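Side-chain contacts in diaminopimelate decarboxylase (Aquifex aeolicus, PDB 2P3E), which probably catalyses the pyridoxal phosphate-dependent decarboxylation of meso-diaminopimelate to L-lysine, the closing step of lysine biosynthesis: residues H202-S207 and I277-R282; E2-Y7 and L11-G16. All coordinates share one frame; numbering follows the deposited sequence.

Overall arrangement
Contact 1 lies in the probable active site, at the C-terminal ends of strands of the TIM-type barrel. Its centre is about 10 Å from the centre of the chain, and Arg282 is close to Arg318 and Tyr377, both probable substrate-binding residues. Contact 2 is a surface contact near the N-terminus, about 24 Å from the centre of the chain and far from the probable cofactor and substrate sites. The centres of contacts 1 and 2 are 30 Å apart. The nearest atoms of contact 1 and contact 2 are about 9 Å apart. Both segments of contact 2 come earlier in the chain than those of contact 1. Tyr249 links them indirectly: its OH bonds to Arg282 NH1, and its backbone O bonds to the hydroxyl of Tyr7.

Contact 1: residues H202-S207 and I277-R282; sequences HCHIGS and ILEPGR
The probable pyridoxal phosphate site brings His202 and Glu279 together, at the end of strand 196-202 and just past strand 275-278 of the TIM-type barrel. Glu279 to Arg282 form the Glu-Pro-Gly-Arg sequence that probably binds the cofactor; Arg282 probably binds the substrate as well. His202 NE2 donates to Glu279 OE1 at 3.0 Å. OE1 lies at the edge of the ring, somewhat tilted from its plane. The bond reaches OE1 from above the carboxylate plane, and the ring and carboxylate planes are 57° apart. His202 CG is anti to the backbone N (chi1 177°), and this swings NE2 toward the other segment. The ring of His204 comes no nearer than 4.5 Å, from ND1 to Glu279 OE1; its ND1 bonds instead to the backbone N of Gly243. Farther along, Arg282 NH2 gives Ser207 OG a nearly straight bond of 2.9 Å, in the guanidinium plane. A water accepts from Arg282 NE at 3.0 Å and also bonds to Ser207 OG, so the serine is tied to one edge of the guanidinium once directly and once through the water. Strand 238-240 runs between strands 196-202 and 275-278 in the barrel. Its Asp240 touches His202, while Asn128 of strand 126-129 touches both His202 and Glu279.

Contact 2: residues E2-Y7 and L11-G16; sequences ELLKEY and LEYRDG
The carboxylate of Glu12 is shared by Lys5 across the contact and Arg14 on its own strand, one positive group to each oxygen. The shorter bond is the one to Arg14, whose NE donates to Glu12 OE2 at 2.6 Å. It meets OE2 nearly along the C-O axis and lies close to the guanidinium plane. Lys5 NZ forms a longer salt bridge, 3.5 Å from Glu12 OE1. Glu12 CG sits between its backbone N and carbonyl carbon (chi1 60°), with the rest of the chain extended, and this carries the carboxylate into place between the two positive groups.

The lysine chain runs out from helix 3-7 beside the start of strand 11-14. Lys5 CG passes 3.6 Å from Leu11 O, a buried carbonyl oxygen that has no hydrogen-bond partner in the model. A bend at the last torsion turns NZ to the carboxylate. Replacing Lys5 with alanine would probably leave Glu12 OE1 without its basic mate and uncover Leu11 O.

The apolar half of the contact involves Leu4, Leu11 and Tyr13. Leu4 CD1 meets the ring at Tyr13 CE2, 3.4 Å away, and the two side chains cross at about a right angle. Leu11 CD1 lies against a backbone oxygen, 4.1 Å from Leu4 O. Leu18 of strand 17-20 touches Leu4, Leu11 and Tyr13, and Ile329 touches Leu4 and Tyr13. Tyr13 OH bonds to Pro330 O.

Lys5 and Arg14 also touch a crystal neighbour, so the lattice may influence the exact pose of their ends. The contact thus combines a charged network with an apolar patch. The two positive groups probably stabilise the ionised form of Glu12, while Leu4, Leu11 and Tyr13 pack the short helix against the strand.

Contact 1: residues H202-S207 and I277-R282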
ATOM      1  N   HIS B 202     -10.457 -14.089 -24.351  1.00 15.44           N
ATOM      2  CA  HIS B 202     -10.456 -12.943 -23.439  1.00 16.60           C
ATOM      3  C   HIS B 202      -9.518 -11.850 -23.942  1.00 17.38           C
ATOM      4  O   HIS B 202      -8.412 -12.141 -24.424  1.00 16.85           O
ATOM      5  CB  HIS B 202     -10.037 -13.379 -22.024  1.00 16.57           C
ATOM      6  CG  HIS B 202      -9.938 -12.249 -21.036  1.00 17.30           C
ATOM      7  ND1 HIS B 202      -8.848 -11.903 -20.292  1.00 20.93           N
ATOM      8  CD2 HIS B 202     -10.930 -11.379 -20.672  1.00 19.42           C
ATOM      9  CE1 HIS B 202      -9.180 -10.846 -19.513  1.00 20.45           C
ATOM     10  NE2 HIS B 202     -10.444 -10.531 -19.743  1.00 21.53           N
ATOM     11  N   CYS B 203      -9.962 -10.606 -23.840  1.00 17.74           N
ATOM     12  CA  CYS B 203      -9.039  -9.478 -23.947  1.00 20.34           C
ATOM     13  C   CYS B 203      -9.345  -8.435 -22.884  1.00 20.74           C
ATOM     14  O   CYS B 203     -10.493  -8.227 -22.512  1.00 21.28           O
ATOM     15  CB  CYS B 203      -9.058  -8.867 -25.350  1.00 20.25           C
ATOM     16  SG  CYS B 203     -10.587  -8.006 -25.787  1.00 24.46           S
ATOM     17  N   HIS B 204      -8.305  -7.814 -22.349  1.00 22.56           N
ATOM     18  CA  HIS B 204      -8.493  -6.668 -21.467  1.00 23.28           C
ATOM     19  C   HIS B 204      -7.448  -5.655 -21.884  1.00 23.21           C
ATOM     20  O   HIS B 204      -6.264  -5.815 -21.576  1.00 23.69           O
ATOM     21  CB  HIS B 204      -8.341  -7.051 -19.988  1.00 23.64           C
ATOM     22  CG  HIS B 204      -8.456  -5.884 -19.051  1.00 25.77           C
ATOM     23  ND1 HIS B 204      -9.654  -5.249 -18.795  1.00 26.44           N
ATOM     24  CD2 HIS B 204      -7.522  -5.233 -18.318  1.00 26.81           C
ATOM     25  CE1 HIS B 204      -9.454  -4.260 -17.941  1.00 26.50           C
ATOM     26  NE2 HIS B 204      -8.169  -4.230 -17.635  1.00 27.07           N
ATOM     27  N   ILE B 205      -7.897  -4.615 -22.576  1.00 22.80           N
ATOM     28  CA  ILE B 205      -6.994  -3.732 -23.322  1.00 23.23           C
ATOM     29  C   ILE B 205      -6.329  -2.605 -22.533  1.00 22.63           C
ATOM     30  O   ILE B 205      -5.363  -2.020 -23.010  1.00 22.67           O
ATOM     31  CB  ILE B 205      -7.684  -3.130 -24.560  1.00 23.59           C
ATOM     32  CG1 ILE B 205      -8.832  -2.192 -24.160  1.00 23.07           C
ATOM     33  CG2 ILE B 205      -8.142  -4.265 -25.499  1.00 25.05           C
ATOM     34  CD1 ILE B 205      -9.196  -1.198 -25.278  1.00 26.13           C
ATOM     35  N   GLY B 206      -6.835  -2.306 -21.343  1.00 21.75           N
ATOM     36  CA  GLY B 206      -6.247  -1.237 -20.547  1.00 20.91           C
ATOM     37  C   GLY B 206      -7.221  -0.746 -19.499  1.00 20.78           C
ATOM     38  O   GLY B 206      -8.255  -1.379 -19.244  1.00 20.58           O
ATOM     39  N   SER B 207      -6.896   0.386 -18.891  1.00 19.82           N
ATOM     40  CA  SER B 207      -7.718   0.918 -17.819  1.00 19.61           C
ATOM     41  C   SER B 207      -7.803   2.443 -17.907  1.00 19.24           C
ATOM     42  O   SER B 207      -6.907   3.102 -18.458  1.00 19.37           O
ATOM     43  CB  SER B 207      -7.164   0.473 -16.468  1.00 19.37           C
ATOM     44  OG  SER B 207      -8.148   0.650 -15.463  1.00 22.28           O
ATOM     45  N   ILE B 277     -19.028 -11.072 -22.392  1.00 15.59           N
ATOM     46  CA  ILE B 277     -18.760 -10.818 -20.978  1.00 14.93           C
ATOM     47  C   ILE B 277     -18.000  -9.494 -20.893  1.00 14.76           C
ATOM     48  O   ILE B 277     -17.070  -9.265 -21.662  1.00 14.56           O
ATOM     49  CB  ILE B 277     -17.935 -11.952 -20.330  1.00 14.55           C
ATOM     50  CG1 ILE B 277     -18.646 -13.310 -20.496  1.00 14.95           C
ATOM     51  CG2 ILE B 277     -17.683 -11.653 -18.812  1.00 14.25           C
ATOM     52  CD1 ILE B 277     -17.872 -14.518 -19.923  1.00 14.41           C
ATOM     53  N   LEU B 278     -18.442  -8.617 -19.990  1.00 14.71           N
ATOM     54  CA  LEU B 278     -17.730  -7.374 -19.673  1.00 15.43           C
ATOM     55  C   LEU B 278     -17.283  -7.425 -18.218  1.00 15.26           C
ATOM     56  O   LEU B 278     -17.954  -8.045 -17.389  1.00 15.66           O
ATOM     57  CB  LEU B 278     -18.623  -6.142 -19.872  1.00 15.14           C
ATOM     58  CG  LEU B 278     -19.192  -5.803 -21.258  1.00 19.42           C
ATOM     59  CD1 LEU B 278     -19.862  -4.438 -21.192  1.00 22.12           C
ATOM     60  CD2 LEU B 278     -18.093  -5.722 -22.222  1.00 22.11           C
ATOM     61  N   GLU B 279     -16.176  -6.750 -17.908  1.00 15.22           N
ATOM     62  CA  GLU B 279     -15.584  -6.781 -16.562  1.00 14.95           C
ATOM     63  C   GLU B 279     -15.367  -5.393 -15.915  1.00 14.88           C
ATOM     64  O   GLU B 279     -14.249  -5.078 -15.506  1.00 15.11           O
ATOM     65  CB  GLU B 279     -14.252  -7.533 -16.607  1.00 15.81           C
ATOM     66  CG  GLU B 279     -14.357  -8.924 -17.235  1.00 16.00           C
ATOM     67  CD  GLU B 279     -13.009  -9.587 -17.428  1.00 16.70           C
ATOM     68  OE1 GLU B 279     -12.019  -8.887 -17.757  1.00 17.84           O
ATOM     69  OE2 GLU B 279     -12.949 -10.818 -17.276  1.00 18.69           O
ATOM     70  N   PRO B 280     -16.435  -4.580 -15.768  1.00 13.98           N
ATOM     71  CA  PRO B 280     -16.172  -3.231 -15.262  1.00 13.72           C
ATOM     72  C   PRO B 280     -15.828  -3.235 -13.762  1.00 13.38           C
ATOM     73  O   PRO B 280     -16.462  -3.966 -12.990  1.00 13.13           O
ATOM     74  CB  PRO B 280     -17.506  -2.512 -15.485  1.00 12.95           C
ATOM     75  CG  PRO B 280     -18.525  -3.591 -15.404  1.00 13.11           C
ATOM     76  CD  PRO B 280     -17.877  -4.802 -16.013  1.00 13.92           C
ATOM     77  N   GLY B 281     -14.842  -2.425 -13.369  1.00 12.73           N
ATOM     78  CA  GLY B 281     -14.548  -2.202 -11.941  1.00 13.06           C
ATOM     79  C   GLY B 281     -14.693  -0.731 -11.596  1.00 13.43           C
ATOM     80  O   GLY B 281     -15.678  -0.310 -10.969  1.00 13.25           O
ATOM     81  N   ARG B 282     -13.705   0.052 -12.029  1.00 13.48           N
ATOM     82  CA  ARG B 282     -13.647   1.500 -11.796  1.00 13.49           C
ATOM     83  C   ARG B 282     -14.925   2.247 -12.237  1.00 13.91           C
ATOM     84  O   ARG B 282     -15.369   3.169 -11.541  1.00 13.14           O
ATOM     85  CB  ARG B 282     -12.460   2.099 -12.556  1.00 13.35           C
ATOM     86  CG  ARG B 282     -12.028   3.494 -12.094  1.00 13.18           C
ATOM     87  CD  ARG B 282     -11.042   4.122 -13.095  1.00 13.95           C
ATOM     88  NE  ARG B 282      -9.912   3.234 -13.414  1.00 13.88           N
ATOM     89  CZ  ARG B 282      -8.740   3.220 -12.774  1.00 15.07           C
ATOM     90  NH1 ARG B 282      -8.504   4.036 -11.741  1.00 15.09           N
ATOM     91  NH2 ARG B 282      -7.801   2.368 -13.160  1.00 15.75           N
TER
HETATM   92  O   HOH W   1     -11.011   2.201 -15.951  1.00 14.21           O

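Contact 2: residues E2-Y7 and L11-G16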
ATOM      1  N   GLU B   2     -23.495  21.025 -14.051  1.00 28.81           N
ATOM      2  CA  GLU B   2     -22.983  21.442 -12.701  1.00 29.11           C
ATOM      3  C   GLU B   2     -21.903  20.443 -12.236  1.00 28.43           C
ATOM      4  O   GLU B   2     -22.173  19.245 -12.161  1.00 28.40           O
ATOM      5  CB  GLU B   2     -24.120  21.496 -11.690  1.00 28.97           C
ATOM      6  CG  GLU B   2     -23.725  22.075 -10.335  0.10 29.07           C
ATOM      7  OE1 GLU B   2     -26.899  21.811  -9.347  0.20  9.52           O
ATOM      8  N   LEU B   3     -20.715  20.959 -11.923  1.00 27.73           N
ATOM      9  CA  LEU B   3     -19.505  20.133 -11.762  1.00 27.71           C
ATOM     10  C   LEU B   3     -19.680  18.938 -10.813  1.00 27.56           C
ATOM     11  O   LEU B   3     -19.427  17.799 -11.209  1.00 27.09           O
ATOM     12  CB  LEU B   3     -18.293  20.986 -11.353  1.00 27.47           C
ATOM     13  CG  LEU B   3     -16.953  20.230 -11.266  1.00 27.79           C
ATOM     14  CD1 LEU B   3     -16.520  19.632 -12.635  1.00 27.90           C
ATOM     15  CD2 LEU B   3     -15.860  21.090 -10.658  1.00 26.20           C
ATOM     16  N   LEU B   4     -20.124  19.196  -9.582  1.00 27.31           N
ATOM     17  CA  LEU B   4     -20.255  18.130  -8.573  1.00 27.56           C
ATOM     18  C   LEU B   4     -21.167  16.990  -9.003  1.00 27.07           C
ATOM     19  O   LEU B   4     -20.851  15.822  -8.783  1.00 27.00           O
ATOM     20  CB  LEU B   4     -20.717  18.692  -7.228  1.00 28.17           C
ATOM     21  CG  LEU B   4     -19.668  19.474  -6.452  1.00 29.55           C
ATOM     22  CD1 LEU B   4     -20.094  19.513  -4.998  1.00 31.95           C
ATOM     23  CD2 LEU B   4     -18.268  18.866  -6.607  1.00 30.12           C
ATOM     24  N   LYS B   5     -22.288  17.326  -9.635  1.00 26.82           N
ATOM     25  CA  LYS B   5     -23.198  16.301 -10.164  1.00 26.58           C
ATOM     26  C   LYS B   5     -22.643  15.511 -11.353  1.00 25.54           C
ATOM     27  O   LYS B   5     -23.073  14.380 -11.607  1.00 25.69           O
ATOM     28  CB  LYS B   5     -24.576  16.910 -10.484  1.00 26.96           C
ATOM     29  CG  LYS B   5     -25.365  17.304  -9.222  1.00 28.24           C
ATOM     30  CD  LYS B   5     -26.628  18.090  -9.563  1.00 30.25           C
ATOM     31  CE  LYS B   5     -27.139  18.874  -8.347  1.00 33.95           C
ATOM     32  NZ  LYS B   5     -28.133  18.127  -7.525  1.00 37.22           N
ATOM     33  N   GLU B   6     -21.692  16.103 -12.075  1.00 24.35           N
ATOM     34  CA  GLU B   6     -20.965  15.399 -13.127  1.00 23.74           C
ATOM     35  C   GLU B   6     -20.136  14.262 -12.548  1.00 22.63           C
ATOM     36  O   GLU B   6     -19.960  13.233 -13.197  1.00 22.33           O
ATOM     37  CB  GLU B   6     -20.058  16.343 -13.914  1.00 23.73           C
ATOM     38  CG  GLU B   6     -20.824  17.350 -14.793  1.00 25.73           C
ATOM     39  CD  GLU B   6     -19.903  18.329 -15.483  1.00 26.04           C
ATOM     40  OE1 GLU B   6     -18.691  18.367 -15.187  1.00 26.45           O
ATOM     41  OE2 GLU B   6     -20.402  19.087 -16.336  1.00 30.81           O
ATOM     42  N   TYR B   7     -19.624  14.459 -11.334  1.00 20.83           N
ATOM     43  CA  TYR B   7     -18.925  13.391 -10.618  1.00 19.67           C
ATOM     44  C   TYR B   7     -19.907  12.344 -10.123  1.00 19.51           C
ATOM     45  O   TYR B   7     -19.760  11.148 -10.405  1.00 18.82           O
ATOM     46  CB  TYR B   7     -18.104  13.969  -9.457  1.00 19.18           C
ATOM     47  CG  TYR B   7     -16.842  14.647  -9.903  1.00 18.86           C
ATOM     48  CD1 TYR B   7     -15.719  13.899 -10.241  1.00 17.35           C
ATOM     49  CD2 TYR B   7     -16.764  16.044  -9.992  1.00 17.15           C
ATOM     50  CE1 TYR B   7     -14.564  14.498 -10.678  1.00 16.29           C
ATOM     51  CE2 TYR B   7     -15.604  16.665 -10.421  1.00 17.82           C
ATOM     52  CZ  TYR B   7     -14.497  15.883 -10.750  1.00 17.35           C
ATOM     53  OH  TYR B   7     -13.327  16.456 -11.157  1.00 16.89           O
ATOM     54  N   LEU B  11     -24.537  13.859  -5.181  1.00 24.87           N
ATOM     55  CA  LEU B  11     -23.818  14.869  -4.423  1.00 25.88           C
ATOM     56  C   LEU B  11     -24.433  16.245  -4.650  1.00 26.78           C
ATOM     57  O   LEU B  11     -24.719  16.633  -5.787  1.00 27.46           O
ATOM     58  CB  LEU B  11     -22.347  14.940  -4.846  1.00 25.61           C
ATOM     59  CG  LEU B  11     -21.295  13.983  -4.284  1.00 26.70           C
ATOM     60  CD1 LEU B  11     -20.007  14.138  -5.089  1.00 26.83           C
ATOM     61  CD2 LEU B  11     -21.042  14.274  -2.807  1.00 27.39           C
ATOM     62  N   GLU B  12     -24.595  16.992  -3.569  1.00 27.28           N
ATOM     63  CA  GLU B  12     -25.058  18.373  -3.674  1.00 28.02           C
ATOM     64  C   GLU B  12     -24.749  19.152  -2.418  1.00 27.56           C
ATOM     65  O   GLU B  12     -24.696  18.589  -1.317  1.00 26.75           O
ATOM     66  CB  GLU B  12     -26.575  18.427  -3.936  1.00 27.68           C
ATOM     67  CG  GLU B  12     -27.412  17.777  -2.872  1.00 29.37           C
ATOM     68  CD  GLU B  12     -28.907  18.038  -3.050  1.00 32.32           C
ATOM     69  OE1 GLU B  12     -29.361  18.221  -4.208  1.00 35.04           O
ATOM     70  OE2 GLU B  12     -29.621  18.063  -2.028  1.00 34.03           O
ATOM     71  N   TYR B  13     -24.559  20.456  -2.592  1.00 27.60           N
ATOM     72  CA  TYR B  13     -24.558  21.373  -1.468  1.00 27.51           C
ATOM     73  C   TYR B  13     -25.985  21.809  -1.128  1.00 28.35           C
ATOM     74  O   TYR B  13     -26.788  22.091  -2.027  1.00 28.35           O
ATOM     75  CB  TYR B  13     -23.705  22.586  -1.779  1.00 27.35           C
ATOM     76  CG  TYR B  13     -22.214  22.348  -1.708  1.00 26.42           C
ATOM     77  CD1 TYR B  13     -21.570  22.169  -0.482  1.00 24.37           C
ATOM     78  CD2 TYR B  13     -21.442  22.339  -2.865  1.00 25.86           C
ATOM     79  CE1 TYR B  13     -20.188  21.967  -0.412  1.00 24.11           C
ATOM     80  CE2 TYR B  13     -20.060  22.147  -2.808  1.00 26.18           C
ATOM     81  CZ  TYR B  13     -19.444  21.949  -1.575  1.00 24.77           C
ATOM     82  OH  TYR B  13     -18.082  21.765  -1.535  1.00 23.94           O
ATOM     83  N   ARG B  14     -26.296  21.820   0.167  1.00 28.45           N
ATOM     84  CA  ARG B  14     -27.574  22.328   0.689  1.00 29.25           C
ATOM     85  C   ARG B  14     -27.242  23.373   1.749  1.00 28.91           C
ATOM     86  O   ARG B  14     -26.786  23.016   2.850  1.00 28.98           O
ATOM     87  CB  ARG B  14     -28.387  21.218   1.358  1.00 29.09           C
ATOM     88  CG  ARG B  14     -28.844  20.080   0.470  1.00 30.39           C
ATOM     89  CD  ARG B  14     -29.777  19.153   1.271  1.00 30.79           C
ATOM     90  NE  ARG B  14     -30.190  17.984   0.508  1.00 31.79           N
ATOM     91  CZ  ARG B  14     -30.985  17.021   0.965  1.00 32.98           C
ATOM     92  NH1 ARG B  14     -31.493  17.076   2.197  1.00 33.41           N
ATOM     93  NH2 ARG B  14     -31.285  16.005   0.169  1.00 34.52           N
ATOM     94  N   ASP B  15     -27.455  24.651   1.418  1.00 28.70           N
ATOM     95  CA  ASP B  15     -27.156  25.776   2.328  1.00 28.35           C
ATOM     96  C   ASP B  15     -25.695  25.753   2.821  1.00 27.76           C
ATOM     97  O   ASP B  15     -25.423  25.910   4.012  1.00 28.14           O
ATOM     98  CB  ASP B  15     -28.149  25.783   3.507  1.00 28.63           C
ATOM     99  CG  ASP B  15     -27.962  26.974   4.437  0.30 28.82           C
ATOM    100  OD1 ASP B  15     -27.698  28.095   3.950  0.20 28.63           O
ATOM    101  OD2 ASP B  15     -28.077  26.777   5.664  0.50 30.63           O
ATOM    102  N   GLY B  16     -24.768  25.528   1.893  1.00 27.76           N
ATOM    103  CA  GLY B  16     -23.329  25.536   2.184  1.00 26.59           C
ATOM    104  C   GLY B  16     -22.768  24.227   2.730  1.00 26.22           C
ATOM    105  O   GLY B  16     -21.578  24.144   3.018  1.00 26.22           O
TER